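Side-chain contacts in cytosine-specific methyltransferase (Escherichia coli O157:H7 EDL933, PDB 3G7U), which probably transfers a methyl group from S-adenosyl-L-methionine to the C5 position of cytosine in DNA: residues N58-I61 against I62-F65; L106-E109 against L110-L113; Q98-M101 against H102-L106; I37-H40 against A41-P45. One frame throughout, in Å; residues are numbered along the deposited sequence.

How the interactions relate
Interactions 1, 2 and 3 form one connected region, while interaction 4 stands apart from it. Interactions 2 and 3 lie in succession on helix 94-110, share Leu106 and have centres 11 Å apart. Helix 59-66, which carries interaction 1, packs on that same helix: Ala59 N lies 2.9 Å from Glu109 OE1, a probable hydrogen bond, and Ile62 CD1 reaches Leu106 CD2 at 3.9 Å. Interaction 4, at the end of helix 34-43, comes no closer than about 10 Å, nearest atoms, to interaction 1. Of the four, interaction 3 approaches the predicted catalytic Cys81, whose side chain is about 5 Å from that of Tyr100.

Interaction 1 (N58-I61 against I62-F65); sequences NAEI and IKGF
Glu60 and Lys63 meet through charge, one turn apart on an exposed face of helix 59-66. Their direct salt bridge is long, 3.9 Å from Glu60 OE2 to Lys63 NZ, and a water closes the gap, donating to Glu60 OE2 at 2.6 Å and accepting from Lys63 NZ at 2.7 Å. The glutamate bends at chi2 (-57°) while the lysine runs extended past it at a slant.

At the helix start the hydrogen bonds are nearly straight. Asn58 is the N-cap: its OD1 accepts from Ile61 N at 2.8 Å, and its backbone O takes Ile62 N at 3.0 Å, so one residue satisfies two first-turn amides.

Apolar contact falls to Ile61 and Phe65, side by side and pointing the same way. With Ile61 CG1 beside the backbone N (chi1 -72°), CG2 falls anti to it, and that methyl lies 3.6 Å from Phe65 CZ. Ile61 O sits 3.5 Å above the plane of the Phe65 ring, offset toward the rim, and also accepts from Phe65 N.

Helix 59-66 lies against helix 94-110: Ile62 packs on Leu106, Ala59 on Leu110, and Ala59 N probably donates to Glu109 OE1, adding a partner from the neighbouring helix to the capped end.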
loop_
_atom_site.group_PDB
_atom_site.type_symbol
_atom_site.label_atom_id
_atom_site.label_comp_id
_atom_site.label_asym_id
_atom_site.label_seq_id
_atom_site.Cartn_x
_atom_site.Cartn_y
_atom_site.Cartn_z
ATOM N N ASN A 58 -20.719 7.597 -10.832
ATOM C CA ASN A 58 -21.650 6.491 -10.892
ATOM C C ASN A 58 -21.208 5.586 -12.039
ATOM O O ASN A 58 -20.234 5.898 -12.744
ATOM C CB ASN A 58 -23.096 6.968 -11.059
ATOM C CG ASN A 58 -23.312 7.741 -12.343
ATOM O OD1 ASN A 58 -22.750 7.396 -13.382
ATOM N ND2 ASN A 58 -24.090 8.814 -12.264
ATOM N N ALA A 59 -21.882 4.445 -12.208
ATOM C CA ALA A 59 -21.467 3.472 -13.201
ATOM C C ALA A 59 -21.442 4.052 -14.613
ATOM O O ALA A 59 -20.536 3.754 -15.388
ATOM C CB ALA A 59 -22.435 2.242 -13.140
ATOM N N GLU A 60 -22.433 4.869 -14.953
ATOM C CA GLU A 60 -22.501 5.420 -16.329
ATOM C C GLU A 60 -21.380 6.425 -16.593
ATOM O O GLU A 60 -20.810 6.469 -17.683
ATOM C CB GLU A 60 -23.863 6.078 -16.602
ATOM C CG GLU A 60 -24.922 5.107 -17.125
ATOM C CD GLU A 60 -24.498 4.371 -18.421
ATOM O OE1 GLU A 60 -24.047 5.016 -19.398
ATOM O OE2 GLU A 60 -24.625 3.131 -18.460
ATOM N N ILE A 61 -21.060 7.221 -15.578
ATOM C CA ILE A 61 -19.992 8.219 -15.714
ATOM C C ILE A 61 -18.689 7.461 -15.922
ATOM O O ILE A 61 -17.879 7.769 -16.831
ATOM C CB ILE A 61 -19.953 9.133 -14.457
ATOM C CG1 ILE A 61 -21.174 10.051 -14.505
ATOM C CG2 ILE A 61 -18.707 10.000 -14.421
ATOM C CD1 ILE A 61 -21.330 10.891 -13.279
ATOM N N ILE A 62 -18.489 6.452 -15.081
ATOM C CA ILE A 62 -17.272 5.620 -15.203
ATOM C C ILE A 62 -17.117 4.909 -16.548
ATOM O O ILE A 62 -16.029 4.892 -17.133
ATOM C CB ILE A 62 -17.134 4.643 -13.997
ATOM C CG1 ILE A 62 -16.755 5.472 -12.767
ATOM C CG2 ILE A 62 -16.049 3.621 -14.283
ATOM C CD1 ILE A 62 -16.931 4.767 -11.410
ATOM N N LYS A 63 -18.205 4.334 -17.059
ATOM C CA LYS A 63 -18.163 3.727 -18.406
ATOM C C LYS A 63 -17.861 4.781 -19.485
ATOM O O LYS A 63 -17.135 4.494 -20.446
ATOM C CB LYS A 63 -19.485 2.998 -18.710
ATOM C CG LYS A 63 -19.737 1.745 -17.868
ATOM C CD LYS A 63 -21.254 1.428 -17.825
ATOM C CE LYS A 63 -21.545 0.127 -17.092
ATOM N NZ LYS A 63 -23.026 -0.047 -16.905
ATOM N N GLY A 64 -18.377 5.987 -19.283
ATOM C CA GLY A 64 -18.087 7.164 -20.117
ATOM C C GLY A 64 -16.633 7.548 -20.149
ATOM O O GLY A 64 -16.118 7.948 -21.181
ATOM N N PHE A 65 -15.944 7.419 -19.012
ATOM C CA PHE A 65 -14.509 7.681 -18.987
ATOM C C PHE A 65 -13.773 6.718 -19.875
ATOM O O PHE A 65 -12.828 7.103 -20.562
ATOM C CB PHE A 65 -13.940 7.486 -17.567
ATOM C CG PHE A 65 -14.385 8.506 -16.539
ATOM C CD1 PHE A 65 -14.896 9.752 -16.886
ATOM C CD2 PHE A 65 -14.207 8.227 -15.186
ATOM C CE1 PHE A 65 -15.283 10.675 -15.917
ATOM C CE2 PHE A 65 -14.567 9.155 -14.197
ATOM C CZ PHE A 65 -15.091 10.385 -14.557
HETATM O O HOH W 1 -24.874 1.807 -16.274
#

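Interaction 2 (L106-E109 against L110-L113); sequences LVSE and LQPL
Gln111 turns its side chain back onto the last turn of helix 94-110, where NE2 donates to Ser108 O at 2.7 Å. The bond is nearly straight (166° at the hydrogen); NE2 lies in the carbonyl plane on a lone pair, and Ser108 O is only 8° out of the glutamine's amide plane. A bend at chi2 (-78°) folds the chain for this reach, bringing CG to 3.4 Å from Ser108 O. Beside it, Gln111 N donates to Val107 O at 2.8 Å, and Leu110 N to Leu106 O at 2.9 Å. Val107 O also has Pro112 CD at 3.3 Å, and Val107 CG1 touches the same CD at 4.1 Å, the two side chains crossing at about a right angle.

These contacts lie at the C-terminal end of the helix. Gln111, with positive phi, is the first residue to leave helical geometry, and the following loop leads into strand 114-119 of the Rossmann-like methyltransferase sheet. The amide of Gln111 thus supplies Ser108 O with a donor where the helical backbone pattern stops.

Further out, a water joins Ser108 OG, 3.0 Å away, to Gln111 NE2 through a weak bond. The glutamine is fixed at both ends of its amide, NE2 also donating to Asp142 OD2 and OE1 accepting from Lys171 NZ. Pro112, Val107 and Leu110 all rest on Ile75 of strand 74-77, while Glu109, whose OE1 faces Ala59, forms a salt bridge through OE2 with Arg105 NH1.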
loop_
_atom_site.group_PDB
_atom_site.type_symbol
_atom_site.label_atom_id
_atom_site.label_comp_id
_atom_site.label_asym_id
_atom_site.label_seq_id
_atom_site.Cartn_x
_atom_site.Cartn_y
_atom_site.Cartn_z
ATOM N N LEU A 106 -20.988 2.056 -5.823
ATOM C CA LEU A 106 -20.310 1.810 -7.092
ATOM C C LEU A 106 -20.155 0.346 -7.396
ATOM O O LEU A 106 -20.303 -0.069 -8.533
ATOM C CB LEU A 106 -18.961 2.533 -7.141
ATOM C CG LEU A 106 -19.079 4.046 -7.282
ATOM C CD1 LEU A 106 -17.711 4.701 -7.200
ATOM C CD2 LEU A 106 -19.700 4.361 -8.657
ATOM N N VAL A 107 -19.840 -0.465 -6.393
ATOM C CA VAL A 107 -19.789 -1.903 -6.608
ATOM C C VAL A 107 -21.179 -2.444 -7.098
ATOM O O VAL A 107 -21.274 -3.278 -8.010
ATOM C CB VAL A 107 -19.338 -2.649 -5.326
ATOM C CG1 VAL A 107 -19.576 -4.137 -5.482
ATOM C CG2 VAL A 107 -17.836 -2.361 -5.030
ATOM N N SER A 108 -22.218 -1.954 -6.458
ATOM C CA SER A 108 -23.574 -2.397 -6.723
ATOM C C SER A 108 -23.970 -2.002 -8.159
ATOM O O SER A 108 -24.507 -2.818 -8.911
ATOM C CB SER A 108 -24.510 -1.713 -5.739
ATOM O OG SER A 108 -25.820 -2.219 -5.923
ATOM N N GLU A 109 -23.645 -0.760 -8.524
ATOM C CA GLU A 109 -23.970 -0.209 -9.851
ATOM C C GLU A 109 -23.146 -0.866 -10.951
ATOM O O GLU A 109 -23.639 -1.128 -12.055
ATOM C CB GLU A 109 -23.744 1.305 -9.849
ATOM C CG GLU A 109 -24.707 2.134 -8.975
ATOM C CD GLU A 109 -24.371 3.595 -9.038
ATOM O OE1 GLU A 109 -23.415 3.906 -9.777
ATOM O OE2 GLU A 109 -25.047 4.439 -8.402
ATOM N N LEU A 110 -21.865 -1.126 -10.684
ATOM C CA LEU A 110 -21.000 -1.674 -11.716
ATOM C C LEU A 110 -20.998 -3.180 -11.840
ATOM O O LEU A 110 -20.587 -3.706 -12.880
ATOM C CB LEU A 110 -19.563 -1.167 -11.593
ATOM C CG LEU A 110 -19.321 0.303 -11.989
ATOM C CD1 LEU A 110 -17.999 0.848 -11.441
ATOM C CD2 LEU A 110 -19.350 0.406 -13.521
ATOM N N GLN A 111 -21.436 -3.871 -10.791
ATOM C CA GLN A 111 -21.471 -5.347 -10.803
ATOM C C GLN A 111 -20.171 -6.045 -11.245
ATOM O O GLN A 111 -20.199 -6.867 -12.154
ATOM C CB GLN A 111 -22.686 -5.869 -11.638
ATOM C CG GLN A 111 -24.031 -5.397 -11.101
ATOM C CD GLN A 111 -24.461 -6.198 -9.889
ATOM O OE1 GLN A 111 -24.423 -7.424 -9.920
ATOM N NE2 GLN A 111 -24.877 -5.516 -8.824
ATOM N N PRO A 112 -19.020 -5.754 -10.584
ATOM C CA PRO A 112 -17.825 -6.477 -10.958
ATOM C C PRO A 112 -17.896 -7.955 -10.541
ATOM O O PRO A 112 -18.733 -8.297 -9.696
ATOM C CB PRO A 112 -16.742 -5.800 -10.092
ATOM C CG PRO A 112 -17.487 -5.297 -8.889
ATOM C CD PRO A 112 -18.768 -4.788 -9.493
ATOM N N LEU A 113 -17.006 -8.783 -11.088
ATOM C CA LEU A 113 -16.884 -10.186 -10.649
ATOM C C LEU A 113 -16.527 -10.258 -9.164
ATOM O O LEU A 113 -16.965 -11.150 -8.469
ATOM C CB LEU A 113 -15.829 -10.925 -11.465
ATOM C CG LEU A 113 -16.116 -10.978 -12.984
ATOM C CD1 LEU A 113 -15.043 -11.763 -13.694
ATOM C CD2 LEU A 113 -17.548 -11.496 -13.294
HETATM O O HOH W 2 -25.482 -5.219 -5.674
#

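Interaction 3 (Q98-M101 against H102-L106); sequences QLYM and HFYRL
Tyr100 and Tyr104, one helical turn apart on helix 94-110, cross obliquely, with ring planes at 50° and centroids 5.3 Å apart. The CD2-CE2 side of Tyr104 lies over one face of Tyr100, toward its rim, with Tyr104 CE2 3.7 Å from Tyr100 CZ. Different first torsions bring them together: CG of Tyr100 stands anti to the backbone N (chi1 -174°), whereas CG of Tyr104 lies beside its own N (chi1 -73°). The edge of Tyr104 also comes near Tyr100 O, with CD2 at 3.4 Å. A water spans the two phenols, 2.9 Å from Tyr100 OH and 2.6 Å from Tyr104 OH, and lies in the plane of the Tyr104 ring. Phe103 CD2 sits over the centre of a Tyr104 face.

His102 and Arg105 meet edge to edge through one bond elsewhere on the helix. Arg105 NE donates to His102 ND1 at 3.1 Å; NE lies in the imidazole plane and ND1 in the guanidinium plane, though the two planes are steeply turned against each other about the bond. Beyond it, Arg105 NH2 donates to Leu57 O, and NH1 is taken by Glu109. His102 CD2 comes within 3.1 Å of the backbone Gln98 O, at an oblique angle to the ring.

Both tyrosines pack on Ala135 of helix 129-140; on strand 114-119 Tyr104 meets Ala117 and Tyr100 meets Asn119. Tyr100 OH also bonds a glycerol, probably from the crystallisation liquor, and its side chain lies about 5 Å from that of Cys81, the predicted catalytic cysteine, placing this aromatic pair beside the probable active-site pocket of a C5-cytosine methyltransferase.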
loop_
_atom_site.group_PDB
_atom_site.type_symbol
_atom_site.label_atom_id
_atom_site.label_comp_id
_atom_site.label_asym_id
_atom_site.label_seq_id
_atom_site.Cartn_x
_atom_site.Cartn_y
_atom_site.Cartn_z
ATOM N N GLN A 98 -19.952 8.932 4.436
ATOM C CA GLN A 98 -20.610 9.011 3.134
ATOM C C GLN A 98 -19.761 8.357 2.064
ATOM O O GLN A 98 -20.271 7.553 1.295
ATOM C CB GLN A 98 -20.951 10.451 2.753
ATOM C CG GLN A 98 -22.278 10.927 3.370
ATOM C CD GLN A 98 -22.303 12.427 3.641
ATOM O OE1 GLN A 98 -21.262 13.053 3.865
ATOM N NE2 GLN A 98 -23.501 13.010 3.636
ATOM N N LEU A 99 -18.467 8.656 2.031
ATOM C CA LEU A 99 -17.582 8.025 1.024
ATOM C C LEU A 99 -17.517 6.499 1.099
ATOM O O LEU A 99 -17.388 5.805 0.072
ATOM C CB LEU A 99 -16.171 8.637 1.058
ATOM C CG LEU A 99 -16.090 10.113 0.637
ATOM C CD1 LEU A 99 -14.745 10.698 0.993
ATOM C CD2 LEU A 99 -16.410 10.312 -0.838
ATOM N N TYR A 100 -17.589 5.974 2.324
ATOM C CA TYR A 100 -17.662 4.534 2.551
ATOM C C TYR A 100 -18.804 3.905 1.777
ATOM O O TYR A 100 -18.632 2.895 1.093
ATOM C CB TYR A 100 -17.859 4.258 4.060
ATOM C CG TYR A 100 -17.793 2.794 4.420
ATOM C CD1 TYR A 100 -16.564 2.170 4.621
ATOM C CD2 TYR A 100 -18.954 2.021 4.558
ATOM C CE1 TYR A 100 -16.475 0.833 4.922
ATOM C CE2 TYR A 100 -18.863 0.645 4.869
ATOM C CZ TYR A 100 -17.607 0.078 5.060
ATOM O OH TYR A 100 -17.457 -1.254 5.367
ATOM N N MET A 101 -19.985 4.516 1.921
ATOM C CA MET A 101 -21.200 4.041 1.268
ATOM C C MET A 101 -21.144 4.160 -0.257
ATOM O O MET A 101 -21.704 3.313 -0.955
ATOM C CB MET A 101 -22.408 4.816 1.792
ATOM C CG MET A 101 -22.891 4.429 3.215
ATOM S SD MET A 101 -23.322 2.684 3.432
ATOM C CE MET A 101 -24.157 2.230 1.899
ATOM N N HIS A 102 -20.444 5.185 -0.761
ATOM C CA HIS A 102 -20.257 5.377 -2.226
ATOM C C HIS A 102 -19.405 4.304 -2.852
ATOM O O HIS A 102 -19.615 3.940 -4.013
ATOM C CB HIS A 102 -19.634 6.746 -2.524
ATOM C CG HIS A 102 -20.561 7.897 -2.304
ATOM N ND1 HIS A 102 -21.773 8.006 -2.946
ATOM C CD2 HIS A 102 -20.463 8.981 -1.498
ATOM C CE1 HIS A 102 -22.373 9.117 -2.558
ATOM N NE2 HIS A 102 -21.607 9.719 -1.668
ATOM N N PHE A 103 -18.417 3.790 -2.110
ATOM C CA PHE A 103 -17.643 2.652 -2.596
ATOM C C PHE A 103 -18.594 1.510 -2.926
ATOM O O PHE A 103 -18.512 0.882 -3.997
ATOM C CB PHE A 103 -16.584 2.158 -1.561
ATOM C CG PHE A 103 -15.747 0.983 -2.025
ATOM C CD1 PHE A 103 -14.570 1.200 -2.710
ATOM C CD2 PHE A 103 -16.103 -0.341 -1.706
ATOM C CE1 PHE A 103 -13.806 0.132 -3.124
ATOM C CE2 PHE A 103 -15.355 -1.405 -2.120
ATOM C CZ PHE A 103 -14.202 -1.183 -2.819
ATOM N N TYR A 104 -19.442 1.188 -1.966
ATOM C CA TYR A 104 -20.334 0.052 -2.098
ATOM C C TYR A 104 -21.478 0.345 -3.084
ATOM O O TYR A 104 -21.934 -0.566 -3.741
ATOM C CB TYR A 104 -20.849 -0.430 -0.739
ATOM C CG TYR A 104 -19.732 -1.143 -0.014
ATOM C CD1 TYR A 104 -19.422 -2.444 -0.327
ATOM C CD2 TYR A 104 -18.953 -0.480 0.945
ATOM C CE1 TYR A 104 -18.353 -3.116 0.283
ATOM C CE2 TYR A 104 -17.890 -1.149 1.589
ATOM C CZ TYR A 104 -17.607 -2.450 1.253
ATOM O OH TYR A 104 -16.577 -3.125 1.862
ATOM N N ARG A 105 -21.867 1.604 -3.192
ATOM C CA ARG A 105 -22.829 1.986 -4.249
ATOM C C ARG A 105 -22.250 1.685 -5.616
ATOM O O ARG A 105 -22.921 1.114 -6.480
ATOM C CB ARG A 105 -23.255 3.448 -4.117
ATOM C CG ARG A 105 -24.119 3.942 -5.261
ATOM C CD ARG A 105 -24.481 5.429 -5.120
ATOM N NE ARG A 105 -23.313 6.328 -5.047
ATOM C CZ ARG A 105 -22.552 6.693 -6.084
ATOM N NH1 ARG A 105 -22.817 6.239 -7.312
ATOM N NH2 ARG A 105 -21.514 7.521 -5.904
ATOM N N LEU A 106 -20.988 2.056 -5.823
ATOM C CA LEU A 106 -20.310 1.810 -7.092
ATOM C C LEU A 106 -20.155 0.346 -7.396
ATOM O O LEU A 106 -20.303 -0.069 -8.533
ATOM C CB LEU A 106 -18.961 2.533 -7.141
ATOM C CG LEU A 106 -19.079 4.046 -7.282
ATOM C CD1 LEU A 106 -17.711 4.701 -7.200
ATOM C CD2 LEU A 106 -19.700 4.361 -8.657
HETATM O O HOH W 3 -15.223 -2.019 3.756
#

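Interaction 4 (I37-H40 against A41-P45); sequences INTH and AINFP
The C-terminal end of helix 34-43, the crossover helix of a beta-alpha-beta unit between strands 25-30 and 48-50, is closed by His40 and Phe44. Their rings form an offset stack, centroids 4.5 Å apart and planes at 28°. Phe44 CD2 lies over one face of the imidazole, toward its rim, and comes within 3.5 Å of His40 CE1. The torsion of His40 that sets CG anti to the backbone N (chi1 -165°) turns the ring outward from the helix to where Phe44 CD2 can lie over its face. The phenyl edge meets His40 O in plane, CD2 at 3.3 Å, while that same oxygen accepts from Phe44 N at 2.7 Å.

A second grip lies one residue earlier. Thr39 O takes both Asn43 N, at 3.2 Å, and Asn43 ND2, at 2.9 Å, the donors arriving from opposite faces of the carbonyl plane. ND2 stands 36° out of that plane, so the side-chain bond misses the lone-pair direction. Thr39 and Asn43 run side by side, and Thr39 CG2 touches ND2 at 3.6 Å.

Both imidazole nitrogens of His40 are engaged outside the turn, ND1 with His49 NE2 and NE2 with Ser16 OG. Asn43 ND2 also reaches Arg335 O, and Phe44 packs on Ser16 and Leu17. His40 thus joins the helix end to helix 14-22 and strand 48-50, while Thr39 OG1 bonds Gln346 NE2 of helix 340-348.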
loop_
_atom_site.group_PDB
_atom_site.type_symbol
_atom_site.label_atom_id
_atom_site.label_comp_id
_atom_site.label_asym_id
_atom_site.label_seq_id
_atom_site.Cartn_x
_atom_site.Cartn_y
_atom_site.Cartn_z
ATOM N N ILE A 37 -2.198 11.099 -6.343
ATOM C CA ILE A 37 -2.503 10.614 -7.686
ATOM C C ILE A 37 -1.410 10.907 -8.712
ATOM O O ILE A 37 -1.202 10.115 -9.645
ATOM C CB ILE A 37 -3.880 11.106 -8.231
ATOM C CG1 ILE A 37 -4.387 10.130 -9.306
ATOM C CG2 ILE A 37 -3.808 12.569 -8.733
ATOM C CD1 ILE A 37 -5.751 10.475 -9.811
ATOM N N ASN A 38 -0.677 12.011 -8.559
ATOM C CA ASN A 38 0.460 12.237 -9.422
ATOM C C ASN A 38 1.482 11.145 -9.211
ATOM O O ASN A 38 2.083 10.651 -10.160
ATOM C CB ASN A 38 1.077 13.618 -9.143
ATOM C CG ASN A 38 0.252 14.736 -9.740
ATOM O OD1 ASN A 38 -0.652 14.491 -10.548
ATOM N ND2 ASN A 38 0.549 15.972 -9.343
ATOM N N THR A 39 1.687 10.763 -7.966
ATOM C CA THR A 39 2.643 9.665 -7.724
ATOM C C THR A 39 2.165 8.320 -8.295
ATOM O O THR A 39 2.956 7.526 -8.833
ATOM C CB THR A 39 3.029 9.548 -6.240
ATOM O OG1 THR A 39 3.724 10.753 -5.884
ATOM C CG2 THR A 39 3.927 8.331 -6.010
ATOM N N HIS A 40 0.854 8.086 -8.214
ATOM C CA HIS A 40 0.293 6.878 -8.784
ATOM C C HIS A 40 0.603 6.894 -10.286
ATOM O O HIS A 40 1.088 5.875 -10.836
ATOM C CB HIS A 40 -1.212 6.801 -8.512
ATOM C CG HIS A 40 -1.784 5.444 -8.755
ATOM N ND1 HIS A 40 -1.986 4.945 -10.035
ATOM C CD2 HIS A 40 -2.241 4.498 -7.902
ATOM C CE1 HIS A 40 -2.492 3.731 -9.949
ATOM N NE2 HIS A 40 -2.684 3.447 -8.670
ATOM N N ALA A 41 0.403 8.041 -10.948
ATOM C CA ALA A 41 0.643 8.109 -12.412
ATOM C C ALA A 41 2.090 7.914 -12.793
ATOM O O ALA A 41 2.389 7.394 -13.857
ATOM C CB ALA A 41 0.128 9.413 -13.009
ATOM N N ILE A 42 3.003 8.338 -11.925
ATOM C CA ILE A 42 4.441 8.123 -12.187
ATOM C C ILE A 42 4.777 6.629 -12.213
ATOM O O ILE A 42 5.561 6.164 -13.044
ATOM C CB ILE A 42 5.331 8.826 -11.117
ATOM C CG1 ILE A 42 5.332 10.356 -11.290
ATOM C CG2 ILE A 42 6.787 8.353 -11.223
ATOM C CD1 ILE A 42 5.757 10.840 -12.680
ATOM N N ASN A 43 4.163 5.878 -11.316
ATOM C CA ASN A 43 4.481 4.472 -11.171
ATOM C C ASN A 43 3.584 3.600 -12.030
ATOM O O ASN A 43 3.930 2.475 -12.344
ATOM C CB ASN A 43 4.382 4.064 -9.714
ATOM C CG ASN A 43 5.500 4.667 -8.894
ATOM O OD1 ASN A 43 6.680 4.217 -8.969
ATOM N ND2 ASN A 43 5.176 5.729 -8.172
ATOM N N PHE A 44 2.418 4.128 -12.411
ATOM C CA PHE A 44 1.474 3.365 -13.263
ATOM C C PHE A 44 1.100 4.208 -14.497
ATOM O O PHE A 44 -0.053 4.629 -14.643
ATOM C CB PHE A 44 0.199 2.996 -12.483
ATOM C CG PHE A 44 0.445 2.085 -11.323
ATOM C CD1 PHE A 44 0.400 0.691 -11.475
ATOM C CD2 PHE A 44 0.804 2.624 -10.081
ATOM C CE1 PHE A 44 0.666 -0.167 -10.369
ATOM C CE2 PHE A 44 1.084 1.796 -8.975
ATOM C CZ PHE A 44 1.014 0.384 -9.127
ATOM N N PRO A 45 2.072 4.476 -15.377
ATOM C CA PRO A 45 1.814 5.438 -16.456
ATOM C C PRO A 45 0.774 5.011 -17.469
ATOM O O PRO A 45 0.295 5.869 -18.203
ATOM C CB PRO A 45 3.181 5.611 -17.135
ATOM C CG PRO A 45 3.936 4.431 -16.765
ATOM C CD PRO A 45 3.432 3.922 -15.451
#